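Local coordinates for protein flavoenzyme PA4991 (Pseudomonas aeruginosa PAO1, PDB 5EZ7) that probably acts as an FAD-dependent oxidoreductase of the DAO family, binding one FAD per subunit, although its physiological substrate is unknown, at residues 23-28 against 87-92; 136-141 against 240-245; 217-222 against 334-339; 228-233 against 310-315. One frame throughout, in Å; residues are numbered along the deposited sequence.

Contact 1. Residues 23-28 against 87-92; sequences NARLRR and GELDLR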
# COMPACT_ATOMS: atom_id res chain seq x y z
N ASN A 23 5.14 -12.30 -0.01
CA ASN A 23 6.02 -13.12 0.82
C ASN A 23 5.20 -14.01 1.75
O ASN A 23 5.49 -15.18 1.92
CB ASN A 23 6.96 -12.23 1.62
CG ASN A 23 8.08 -13.00 2.32
OD1 ASN A 23 8.75 -13.83 1.69
ND2 ASN A 23 8.34 -12.69 3.58
N ALA A 24 4.16 -13.45 2.35
CA ALA A 24 3.38 -14.20 3.29
C ALA A 24 2.62 -15.36 2.62
O ALA A 24 2.57 -16.46 3.16
CB ALA A 24 2.43 -13.26 3.99
N ARG A 25 2.04 -15.11 1.46
CA ARG A 25 1.42 -16.14 0.64
C ARG A 25 2.37 -17.30 0.28
O ARG A 25 2.00 -18.49 0.39
CB ARG A 25 0.86 -15.50 -0.64
CG ARG A 25 -0.43 -14.70 -0.41
CD ARG A 25 -1.72 -15.55 -0.43
NE ARG A 25 -1.88 -16.09 -1.79
CZ ARG A 25 -2.34 -15.40 -2.85
NH1 ARG A 25 -2.80 -14.14 -2.76
NH2 ARG A 25 -2.35 -16.00 -4.03
N LEU A 26 3.59 -16.95 -0.16
CA LEU A 26 4.55 -17.94 -0.61
C LEU A 26 5.00 -18.87 0.53
O LEU A 26 4.97 -20.12 0.38
CB LEU A 26 5.74 -17.28 -1.28
CG LEU A 26 5.44 -16.69 -2.67
CD1 LEU A 26 6.63 -15.94 -3.22
CD2 LEU A 26 4.99 -17.71 -3.71
N ARG A 27 5.36 -18.26 1.66
CA ARG A 27 5.70 -19.00 2.86
C ARG A 27 4.58 -19.90 3.32
O ARG A 27 4.80 -21.02 3.75
CB ARG A 27 5.96 -18.04 3.97
CG ARG A 27 7.26 -17.32 3.81
CD ARG A 27 7.47 -16.40 5.01
NE ARG A 27 8.01 -17.11 6.16
CZ ARG A 27 9.25 -17.59 6.19
NH1 ARG A 27 10.08 -17.46 5.14
NH2 ARG A 27 9.68 -18.17 7.27
N ARG A 28 3.36 -19.39 3.23
CA ARG A 28 2.20 -20.18 3.59
C ARG A 28 2.04 -21.37 2.66
O ARG A 28 1.70 -22.45 3.11
CB ARG A 28 0.95 -19.33 3.54
CG ARG A 28 -0.20 -19.95 4.29
CD ARG A 28 -1.43 -19.08 4.11
NE ARG A 28 -2.64 -19.77 4.56
CZ ARG A 28 -3.53 -19.31 5.44
NH1 ARG A 28 -4.59 -20.07 5.74
NH2 ARG A 28 -3.40 -18.14 6.05
N GLY A 87 -9.36 -16.79 5.83
CA GLY A 87 -8.84 -15.96 4.75
C GLY A 87 -7.59 -16.56 4.13
O GLY A 87 -7.02 -17.50 4.67
N GLU A 88 -7.14 -15.98 3.03
CA GLU A 88 -5.88 -16.42 2.38
C GLU A 88 -4.58 -16.08 3.16
O GLU A 88 -3.53 -16.66 2.87
CB GLU A 88 -5.77 -15.86 0.96
CG GLU A 88 -5.46 -14.37 0.95
CD GLU A 88 -5.78 -13.72 -0.39
OE1 GLU A 88 -4.81 -13.26 -1.07
OE2 GLU A 88 -7.00 -13.68 -0.75
N LEU A 89 -4.65 -15.15 4.12
CA LEU A 89 -3.59 -14.92 5.12
C LEU A 89 -4.19 -14.80 6.52
O LEU A 89 -5.35 -14.43 6.69
CB LEU A 89 -2.80 -13.65 4.80
CG LEU A 89 -1.89 -13.64 3.56
CD1 LEU A 89 -1.23 -12.26 3.46
CD2 LEU A 89 -0.82 -14.74 3.58
N ASP A 90 -3.39 -15.15 7.53
CA ASP A 90 -3.78 -14.92 8.91
C ASP A 90 -3.47 -13.49 9.35
O ASP A 90 -2.41 -13.22 9.88
CB ASP A 90 -3.08 -15.90 9.85
CG ASP A 90 -3.70 -15.91 11.21
OD1 ASP A 90 -4.58 -15.08 11.52
OD2 ASP A 90 -3.32 -16.77 12.01
N LEU A 91 -4.42 -12.59 9.16
CA LEU A 91 -4.34 -11.24 9.69
C LEU A 91 -5.28 -11.09 10.87
O LEU A 91 -5.82 -10.01 11.08
CB LEU A 91 -4.71 -10.22 8.60
CG LEU A 91 -3.96 -10.27 7.26
CD1 LEU A 91 -4.35 -9.10 6.38
CD2 LEU A 91 -2.45 -10.34 7.40
N ARG A 92 -5.48 -12.14 11.66
CA ARG A 92 -6.35 -11.97 12.82
C ARG A 92 -5.74 -10.99 13.83
O ARG A 92 -4.54 -11.04 14.09
CB ARG A 92 -6.64 -13.30 13.49
CG ARG A 92 -7.75 -14.08 12.78
CD ARG A 92 -7.86 -15.49 13.29
NE ARG A 92 -6.56 -16.15 13.28
CZ ARG A 92 -6.37 -17.44 13.54
NH1 ARG A 92 -5.13 -17.92 13.50
NH2 ARG A 92 -7.38 -18.27 13.79
O HOH W 1 -0.95 -16.52 6.88
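R25 and E88 supply the one ion pair between helix segment 23-28 and loop 87-92, and they illustrate how a helix of the nucleotide-binding part meets a loop through charge at one point and through contacts of other kinds beside it. The salt bridge runs from R25 NH1 to E88 OE1 at 2.8 Å, with the guanidinium and carboxylate planes nearly perpendicular, 83° apart. The arginine chain is folded at chi2 (-85°) and chi3 (-65°), which turns its end back to the loop. Both ions have second partners: NH2 of R25 pairs with D355 and OE2 of E88 with R78, so the bridge is a link in a chain of alternating charges that probably stabilises each member.

Apolar contact centres on L89, whose CD2 branch lies 3.6 Å from A24 CB and equally close to the backbone N of R25.

The third kind of contact is made by R28. Its chain is extended from CG to NE and passes over the loop backbone, bringing E88 O over one face of its guanidinium, with R28 CD 3.4 Å from that oxygen. R28 NH2 and D90 N are both donors and do not bond to each other; water 1 accepts from both, at 3.1 Å from R28 NH2 and 2.9 Å from D90 N. Within the loop, D90 OD1 accepts from R92 N in an Asx turn, while the R92 guanidinium grips the same carboxylate side-on.

Helix 17-28 follows the glycine-rich turn characteristic of Rossmann-type dinucleotide-binding folds, and here the loop between helix 75-82 and strand 96-98 lies against its C-terminal part.

Contact 2. Residues 136-141 against 240-245; sequences PALRDK and KPLYAH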
# COMPACT_ATOMS: atom_id res chain seq x y z
N PRO A 136 -19.42 9.52 13.02
CA PRO A 136 -19.43 10.54 14.08
C PRO A 136 -19.34 12.00 13.59
O PRO A 136 -20.08 12.86 14.06
CB PRO A 136 -18.21 10.16 14.92
CG PRO A 136 -18.18 8.67 14.84
CD PRO A 136 -18.56 8.37 13.41
N ALA A 137 -18.45 12.24 12.62
CA ALA A 137 -18.24 13.57 12.05
C ALA A 137 -19.42 14.13 11.22
O ALA A 137 -19.42 15.31 10.88
CB ALA A 137 -16.96 13.57 11.20
N LEU A 138 -20.40 13.28 10.88
CA LEU A 138 -21.60 13.69 10.16
C LEU A 138 -22.91 13.57 10.98
O LEU A 138 -24.01 13.68 10.42
CB LEU A 138 -21.71 12.83 8.90
CG LEU A 138 -20.56 12.86 7.92
CD1 LEU A 138 -20.88 11.92 6.80
CD2 LEU A 138 -20.34 14.25 7.37
N ARG A 139 -22.80 13.35 12.29
CA ARG A 139 -23.98 13.25 13.15
C ARG A 139 -24.65 14.56 13.44
O ARG A 139 -25.81 14.57 13.78
CB ARG A 139 -23.68 12.50 14.45
CG ARG A 139 -23.90 11.00 14.32
CD ARG A 139 -23.19 10.20 15.41
NE ARG A 139 -22.87 8.85 14.95
CZ ARG A 139 -22.03 8.01 15.55
NH1 ARG A 139 -21.37 8.36 16.65
NH2 ARG A 139 -21.83 6.81 15.03
N ASP A 140 -23.93 15.66 13.28
CA ASP A 140 -24.45 17.01 13.51
C ASP A 140 -25.77 17.31 12.79
O ASP A 140 -26.04 16.77 11.71
CB ASP A 140 -23.39 18.05 13.07
CG ASP A 140 -23.63 19.43 13.68
OD1 ASP A 140 -23.21 19.62 14.85
OD2 ASP A 140 -24.24 20.29 13.01
N LYS A 141 -26.57 18.19 13.38
CA LYS A 141 -27.88 18.60 12.82
C LYS A 141 -27.73 19.45 11.55
O LYS A 141 -28.64 19.48 10.71
CB LYS A 141 -28.68 19.40 13.85
CG LYS A 141 -28.80 18.72 15.21
CD LYS A 141 -30.03 19.18 15.98
CE LYS A 141 -31.30 18.47 15.51
NZ LYS A 141 -31.34 17.03 15.85
N LYS A 240 -13.52 14.32 14.82
CA LYS A 240 -14.36 13.17 15.04
C LYS A 240 -14.08 12.21 13.87
O LYS A 240 -13.79 12.67 12.75
CB LYS A 240 -15.82 13.56 15.12
CG LYS A 240 -16.11 14.51 16.27
CD LYS A 240 -17.57 14.48 16.70
CE LYS A 240 -17.91 15.45 17.84
NZ LYS A 240 -18.26 16.82 17.34
N PRO A 241 -14.14 10.90 14.15
CA PRO A 241 -13.80 9.93 13.09
C PRO A 241 -14.70 10.06 11.82
O PRO A 241 -15.91 10.29 11.91
CB PRO A 241 -13.97 8.57 13.76
CG PRO A 241 -14.19 8.82 15.21
CD PRO A 241 -14.51 10.26 15.43
N LEU A 242 -14.05 9.91 10.68
CA LEU A 242 -14.62 10.04 9.39
C LEU A 242 -13.76 9.31 8.34
O LEU A 242 -12.49 9.46 8.28
CB LEU A 242 -14.63 11.50 9.05
CG LEU A 242 -15.19 11.89 7.68
CD1 LEU A 242 -16.61 11.33 7.44
CD2 LEU A 242 -15.13 13.39 7.64
N TYR A 243 -14.45 8.53 7.51
CA TYR A 243 -13.82 7.77 6.41
C TYR A 243 -14.75 7.90 5.20
O TYR A 243 -15.78 7.23 5.17
CB TYR A 243 -13.61 6.31 6.82
CG TYR A 243 -12.82 6.20 8.11
CD1 TYR A 243 -13.43 6.29 9.36
CD2 TYR A 243 -11.44 6.05 8.07
CE1 TYR A 243 -12.68 6.22 10.52
CE2 TYR A 243 -10.70 5.99 9.23
CZ TYR A 243 -11.30 6.08 10.44
OH TYR A 243 -10.50 6.03 11.56
N ALA A 244 -14.44 8.77 4.25
CA ALA A 244 -15.41 9.09 3.22
C ALA A 244 -14.84 9.72 1.96
O ALA A 244 -13.86 10.43 2.01
CB ALA A 244 -16.48 10.00 3.82
N HIS A 245 -15.47 9.41 0.82
CA HIS A 245 -15.27 10.17 -0.41
C HIS A 245 -16.38 11.25 -0.48
O HIS A 245 -17.54 10.89 -0.42
CB HIS A 245 -15.44 9.28 -1.63
CG HIS A 245 -14.52 8.10 -1.68
ND1 HIS A 245 -13.14 8.22 -1.66
CD2 HIS A 245 -14.78 6.79 -1.86
CE1 HIS A 245 -12.60 7.02 -1.77
NE2 HIS A 245 -13.57 6.13 -1.88
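The mixed sheet that contains strand 244-246 is approached here by a loop joining two of its other strands, 127-129 and 146-149, and the contact falls on the chain just ahead of strand 244-246. One backbone hydrogen bond joins the segments: A137 N donates to P241 O over 3.3 Å, with an N-H...O angle of 154° and the donor tilted 26° from the carbonyl plane. It shows how a short 3-10 turn, P136-A137, can dock on an irregular chain without extending the sheet.

Around that bond the packing is apolar. The rings of P136 and P241 cross at about a right angle, P136 CB resting 3.7 Å from P241 CD. A137 points its methyl at the opposite segment, where CB meets L242 CB at 3.8 Å and also lies close to the carbonyl oxygens of K240 and P241. The contact thus joins a strand-connecting loop to the lead-in of an inner strand of the same sheet; the indole NE1 of W302 bonds to A137 O and that of W269 to K240 O, one on each segment.

L242 has CG anti to the backbone N (chi1 179°), which brings its branches toward A137 and L138; its CD1 comes to 4.3 Å from L138 CG, and L300 touches both leucines. K240 behaves differently. Its CB faces the turn and its CD passes 4.0 Å from P136 O, but the end of the chain leads away from the 3-10 turn.

Contact 3. Residues 217-222 against 334-339; sequences LGLEQP and AEQGRL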
# COMPACT_ATOMS: atom_id res chain seq x y z
N LEU A 217 19.83 -4.39 -13.84
CA LEU A 217 19.79 -5.62 -14.60
C LEU A 217 19.94 -5.42 -16.13
O LEU A 217 19.77 -6.36 -16.88
CB LEU A 217 18.48 -6.33 -14.31
CG LEU A 217 18.36 -6.69 -12.83
CD1 LEU A 217 16.92 -6.76 -12.37
CD2 LEU A 217 19.04 -8.02 -12.60
N GLY A 218 20.28 -4.21 -16.57
CA GLY A 218 20.31 -3.87 -17.99
C GLY A 218 18.99 -3.87 -18.73
O GLY A 218 18.99 -4.05 -19.93
N LEU A 219 17.88 -3.66 -18.04
CA LEU A 219 16.55 -3.62 -18.65
C LEU A 219 15.89 -2.25 -18.59
O LEU A 219 16.13 -1.47 -17.69
CB LEU A 219 15.63 -4.62 -17.96
CG LEU A 219 16.10 -6.07 -17.97
CD1 LEU A 219 15.15 -6.90 -17.13
CD2 LEU A 219 16.21 -6.59 -19.41
N GLU A 220 15.05 -1.99 -19.57
CA GLU A 220 14.27 -0.76 -19.65
C GLU A 220 12.74 -0.98 -19.70
O GLU A 220 11.95 -0.04 -19.53
CB GLU A 220 14.75 0.00 -20.87
CG GLU A 220 16.25 0.33 -20.80
CD GLU A 220 16.67 1.42 -21.76
OE1 GLU A 220 15.98 2.47 -21.82
OE2 GLU A 220 17.70 1.25 -22.45
N GLN A 221 12.33 -2.22 -19.99
CA GLN A 221 10.96 -2.68 -19.82
C GLN A 221 10.83 -3.54 -18.60
O GLN A 221 11.80 -4.19 -18.19
CB GLN A 221 10.52 -3.47 -21.06
CG GLN A 221 10.43 -2.60 -22.30
CD GLN A 221 9.75 -1.28 -21.98
OE1 GLN A 221 10.28 -0.22 -22.27
NE2 GLN A 221 8.57 -1.34 -21.36
N PRO A 222 9.66 -3.53 -17.96
CA PRO A 222 8.55 -2.57 -18.19
C PRO A 222 8.82 -1.14 -17.68
O PRO A 222 9.40 -0.98 -16.60
CB PRO A 222 7.41 -3.17 -17.40
CG PRO A 222 8.10 -3.91 -16.26
CD PRO A 222 9.44 -4.37 -16.76
N ALA A 334 5.11 -8.35 -15.08
CA ALA A 334 5.85 -8.73 -16.25
C ALA A 334 7.03 -9.65 -15.88
O ALA A 334 7.45 -9.71 -14.72
CB ALA A 334 6.38 -7.49 -16.91
N GLU A 335 7.60 -10.31 -16.89
CA GLU A 335 8.77 -11.14 -16.70
C GLU A 335 9.75 -11.11 -17.83
O GLU A 335 9.37 -10.92 -18.92
CB GLU A 335 8.37 -12.59 -16.49
CG GLU A 335 7.22 -13.03 -17.35
CD GLU A 335 6.90 -14.50 -17.15
OE1 GLU A 335 7.80 -15.35 -16.91
OE2 GLU A 335 5.70 -14.82 -17.27
N GLN A 336 11.02 -11.32 -17.52
CA GLN A 336 12.08 -11.59 -18.46
C GLN A 336 12.93 -12.72 -17.82
O GLN A 336 13.55 -12.53 -16.78
CB GLN A 336 12.85 -10.29 -18.74
CG GLN A 336 14.17 -10.44 -19.52
CD GLN A 336 14.00 -10.57 -21.04
OE1 GLN A 336 13.57 -9.62 -21.68
NE2 GLN A 336 14.36 -11.73 -21.62
N GLY A 337 12.91 -13.90 -18.42
CA GLY A 337 13.63 -15.03 -17.89
C GLY A 337 13.10 -15.35 -16.49
O GLY A 337 11.91 -15.49 -16.31
N ARG A 338 13.99 -15.37 -15.51
CA ARG A 338 13.61 -15.71 -14.14
C ARG A 338 13.23 -14.49 -13.28
O ARG A 338 13.10 -14.60 -12.06
CB ARG A 338 14.76 -16.47 -13.49
CG ARG A 338 15.52 -17.29 -14.49
CD ARG A 338 15.97 -18.60 -13.99
NE ARG A 338 16.68 -18.51 -12.73
CZ ARG A 338 17.17 -19.57 -12.11
NH1 ARG A 338 17.03 -20.77 -12.68
NH2 ARG A 338 17.79 -19.45 -10.92
N LEU A 339 13.09 -13.34 -13.94
CA LEU A 339 12.81 -12.09 -13.28
C LEU A 339 11.35 -11.80 -13.43
O LEU A 339 10.79 -11.92 -14.53
CB LEU A 339 13.62 -10.97 -13.87
CG LEU A 339 13.38 -9.62 -13.20
CD1 LEU A 339 14.10 -9.54 -11.86
CD2 LEU A 339 13.84 -8.50 -14.14
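The two backbones stay well apart, with CA atoms 7.0 Å from each other at P222 and A334 and 9.6 Å at L217 and L339, so side chains alone bridge them. The example is one of a helix exit packed on a beta hairpin: a Schellman motif with G218 as its C-prime residue ends helix 210-216, and a type II' turn from Q336 to L339 links strands 332-336 and 339-343. These strands lie at one margin of the six-stranded sheet of the Rossmann-like part, 332-336 being its outermost strand.

L339 is the hub. Its CG is anti to the backbone N (chi1 -179°), which lifts both methyls toward the loop, and two leucines come down on them tip to tip. L219 CD1 meets L339 CD2 at 3.6 Å, while L217 CD1 stands 4.0 Å from the same methyl and makes a similar approach to CD1 of L339. The reversal at G218, with its positive phi, is consistent with L217 and L219 converging on one residue. L204 and L214 extend this apolar cluster toward strand 201-204 and the helix.

Further along, L219 CD2 brushes the aliphatic part of Q336, with CG 4.4 Å away. At the far end of the loop the chain passes through a cis peptide bond before P222; V341 and W343 touch this proline's ring, and its CG lies 4.0 Å from A334 CB.

Contact 4. Residues 228-233 against 310-315; sequences PLHMVM and WATLRV. With FAD (flavin-adenine dinucleotide), chain B.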
# COMPACT_ATOMS: atom_id res chain seq x y z
N PRO A 228 2.44 12.22 -9.07
CA PRO A 228 2.53 12.76 -7.72
C PRO A 228 1.15 13.06 -7.08
O PRO A 228 0.14 13.19 -7.77
CB PRO A 228 3.37 14.02 -7.94
CG PRO A 228 2.97 14.48 -9.31
CD PRO A 228 2.73 13.23 -10.11
N LEU A 229 1.13 13.07 -5.76
CA LEU A 229 -0.00 13.53 -4.95
C LEU A 229 0.51 14.60 -3.99
O LEU A 229 1.67 14.55 -3.58
CB LEU A 229 -0.60 12.36 -4.16
CG LEU A 229 -1.50 11.42 -4.96
CD1 LEU A 229 -1.77 10.19 -4.15
CD2 LEU A 229 -2.83 12.04 -5.36
N HIS A 230 -0.34 15.57 -3.62
CA HIS A 230 -0.09 16.54 -2.51
C HIS A 230 -1.16 16.38 -1.42
O HIS A 230 -2.18 17.07 -1.42
CB HIS A 230 -0.14 17.97 -3.03
CG HIS A 230 0.54 18.97 -2.14
ND1 HIS A 230 0.66 20.30 -2.49
CD2 HIS A 230 1.17 18.84 -0.95
CE1 HIS A 230 1.34 20.94 -1.56
NE2 HIS A 230 1.67 20.08 -0.62
N MET A 231 -0.90 15.45 -0.51
CA MET A 231 -1.82 15.11 0.55
C MET A 231 -1.72 16.14 1.66
O MET A 231 -0.66 16.70 1.87
CB MET A 231 -1.47 13.74 1.14
CG MET A 231 -1.45 12.56 0.17
SD MET A 231 -3.02 12.21 -0.63
CE MET A 231 -3.87 11.50 0.79
N VAL A 232 -2.83 16.36 2.39
CA VAL A 232 -2.91 17.32 3.47
C VAL A 232 -3.23 16.58 4.75
O VAL A 232 -4.01 15.65 4.75
CB VAL A 232 -3.99 18.40 3.19
CG1 VAL A 232 -3.99 19.45 4.30
CG2 VAL A 232 -3.71 19.09 1.88
N MET A 233 -2.61 16.98 5.86
CA MET A 233 -2.90 16.38 7.17
C MET A 233 -3.35 17.52 8.12
O MET A 233 -2.68 18.56 8.18
CB MET A 233 -1.66 15.70 7.76
CG MET A 233 -1.18 14.45 7.03
SD MET A 233 0.41 13.77 7.61
CE MET A 233 1.56 14.95 6.98
N TRP A 310 -1.41 21.81 10.88
CA TRP A 310 -1.56 21.55 9.46
C TRP A 310 -0.21 21.25 8.85
O TRP A 310 0.77 21.95 9.09
CB TRP A 310 -2.09 22.78 8.74
CG TRP A 310 -3.41 23.22 9.20
CD1 TRP A 310 -3.67 24.07 10.26
CD2 TRP A 310 -4.67 22.91 8.61
NE1 TRP A 310 -5.02 24.28 10.36
CE2 TRP A 310 -5.66 23.57 9.37
CE3 TRP A 310 -5.07 22.13 7.51
CZ2 TRP A 310 -7.01 23.47 9.08
CZ3 TRP A 310 -6.42 22.03 7.23
CH2 TRP A 310 -7.37 22.69 8.01
N ALA A 311 -0.17 20.22 8.02
CA ALA A 311 1.01 19.89 7.24
C ALA A 311 0.59 19.30 5.90
O ALA A 311 -0.57 18.94 5.70
CB ALA A 311 1.86 18.89 8.02
N THR A 312 1.51 19.18 4.96
CA THR A 312 1.23 18.49 3.72
C THR A 312 2.32 17.48 3.44
O THR A 312 3.38 17.49 4.07
CB THR A 312 1.06 19.43 2.55
OG1 THR A 312 2.34 19.80 2.05
CG2 THR A 312 0.22 20.65 2.95
N LEU A 313 2.02 16.59 2.49
CA LEU A 313 2.93 15.55 2.13
C LEU A 313 2.90 15.32 0.62
O LEU A 313 1.83 15.11 0.04
CB LEU A 313 2.45 14.31 2.83
CG LEU A 313 3.20 13.02 2.54
CD1 LEU A 313 4.58 13.08 3.18
CD2 LEU A 313 2.40 11.87 3.08
N ARG A 314 4.09 15.39 -0.01
CA ARG A 314 4.26 15.14 -1.44
C ARG A 314 4.75 13.71 -1.57
O ARG A 314 5.66 13.32 -0.86
CB ARG A 314 5.25 16.12 -2.05
CG ARG A 314 5.05 17.55 -1.56
CD ARG A 314 5.77 18.61 -2.39
NE ARG A 314 4.91 18.87 -3.50
CZ ARG A 314 4.24 19.99 -3.79
NH1 ARG A 314 4.40 21.12 -3.13
NH2 ARG A 314 3.44 19.96 -4.85
N VAL A 315 4.11 12.92 -2.42
CA VAL A 315 4.56 11.55 -2.67
C VAL A 315 4.11 11.12 -4.05
O VAL A 315 3.02 11.47 -4.52
CB VAL A 315 4.08 10.56 -1.59
CG1 VAL A 315 2.58 10.61 -1.39
CG2 VAL A 315 4.49 9.13 -1.88
PA FAD B . 5.85 0.60 -1.82
O1A FAD B . 4.94 0.66 -0.64
O2A FAD B . 6.41 1.85 -2.43
O5B FAD B . 7.04 -0.37 -1.41
C5B FAD B . 8.22 -0.49 -2.18
C4B FAD B . 9.31 -0.89 -1.21
O4B FAD B . 10.50 -1.22 -1.94
C3B FAD B . 9.64 0.25 -0.24
O3B FAD B . 9.51 -0.18 1.12
C2B FAD B . 11.07 0.61 -0.60
O2B FAD B . 11.87 1.05 0.50
C1B FAD B . 11.60 -0.68 -1.23
N9A FAD B . 12.70 -0.46 -2.17
C8A FAD B . 12.78 0.50 -3.11
N7A FAD B . 13.94 0.39 -3.78
C5A FAD B . 14.61 -0.65 -3.28
C6A FAD B . 15.91 -1.28 -3.55
N6A FAD B . 16.68 -0.78 -4.52
N1A FAD B . 16.27 -2.35 -2.82
C2A FAD B . 15.47 -2.83 -1.85
N3A FAD B . 14.27 -2.30 -1.54
C4A FAD B . 13.80 -1.22 -2.21
N1 FAD B . -4.34 2.20 -2.47
C2 FAD B . -5.51 1.73 -1.97
O2 FAD B . -5.90 0.59 -2.32
N3 FAD B . -6.26 2.44 -1.12
C4 FAD B . -5.91 3.66 -0.70
O4 FAD B . -6.62 4.30 0.10
C4X FAD B . -4.66 4.23 -1.20
N5 FAD B . -4.25 5.46 -0.82
C5X FAD B . -3.09 5.97 -1.27
C6 FAD B . -2.71 7.23 -0.83
C7 FAD B . -1.52 7.79 -1.27
C7M FAD B . -1.12 9.15 -0.77
C8 FAD B . -0.64 7.03 -2.18
C8M FAD B . 0.67 7.58 -2.69
C9 FAD B . -1.04 5.78 -2.62
C9A FAD B . -2.24 5.20 -2.20
N10 FAD B . -2.66 3.91 -2.63
C10 FAD B . -3.87 3.40 -2.13
C1' FAD B . -1.86 3.09 -3.52
C2' FAD B . -0.91 2.26 -2.67
O2' FAD B . -0.31 3.05 -1.64
C3' FAD B . 0.15 1.61 -3.54
O3' FAD B . -0.48 1.05 -4.71
C4' FAD B . 0.87 0.50 -2.77
O4' FAD B . 1.09 0.86 -1.40
C5' FAD B . 2.22 0.18 -3.39
O5' FAD B . 2.78 -0.97 -2.73
P FAD B . 4.25 -1.44 -3.13
O1P FAD B . 4.71 -2.44 -2.10
O2P FAD B . 4.20 -1.81 -4.57
O3P FAD B . 5.09 -0.08 -3.07
O HOH W 2 3.17 16.73 -4.73
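L229, M231 and M233 pair with V315, L313 and A311 across two antiparallel strands, and the ladder between them shows how the two faces of one sheet can serve different ends. Six backbone hydrogen bonds join these three pairs; that from M233 N to A311 O is nearly straight at 175° and spans 2.8 Å.

The tight side carries L229, M231 and V315 onto the flavin. L229 CD1 and M231 CG each come within 3.6 Å of the FAD methyl C7M, and V315 CG1 lies 3.8 Å from C8M, so the dimethylbenzene edge of the isoalloxazine meets apolar side chains of both strands. M231 is bent at chi2 and chi3, curling its sulfur and methyl round C7M. Further along, M233 CE rests on A311 CB.

The other face, with H230, V232, T312 and R314, mixes polar and apolar groups and opens to solvent at R314. H230 NE2 and T312 OG1 share a 2.8 Å hydrogen bond in the plane of the ring. Over one ring face lies the R314 guanidinium, stacked with centres 3.9 Å apart and planes inclined at 29°. Water 2 bridges the strands here, donating to L229 O and accepting from R314 NE at 3.0 Å. H230 ND1 hydrogen-bonds to G280 O, so both ring nitrogens are held and the ring's rotation is probably fixed.

Strand 309-320 is outermost in its sheet, beside 224-236, which is flanked in turn by 267-272; Y270 of that strand touches M231, M233 and L313, while helix 285-299 packs on V232 and T312.

Overall arrangement
From the N terminus, helix 17-28 opens contact 1, which closes at loop 87-92 before any other contact begins; it ties the helix after the glycine-rich turn to the loop that follows helix 75-82. The remaining three interlock. Contact 2 opens at 136-141 and closes at 240-245, and in between contacts 3 and 4 open at 217-222 and 228-233, so both cross it. Contact 4 closes next, at 310-315, nested inside the loop that contact 3 closes at 334-339. Contacts 2 and 4 reach the same eight-stranded sheet, with centres about 22 Å apart, whereas contact 3 joins a helix exit to the six-stranded sheet, about 46 Å from contact 2 between centres.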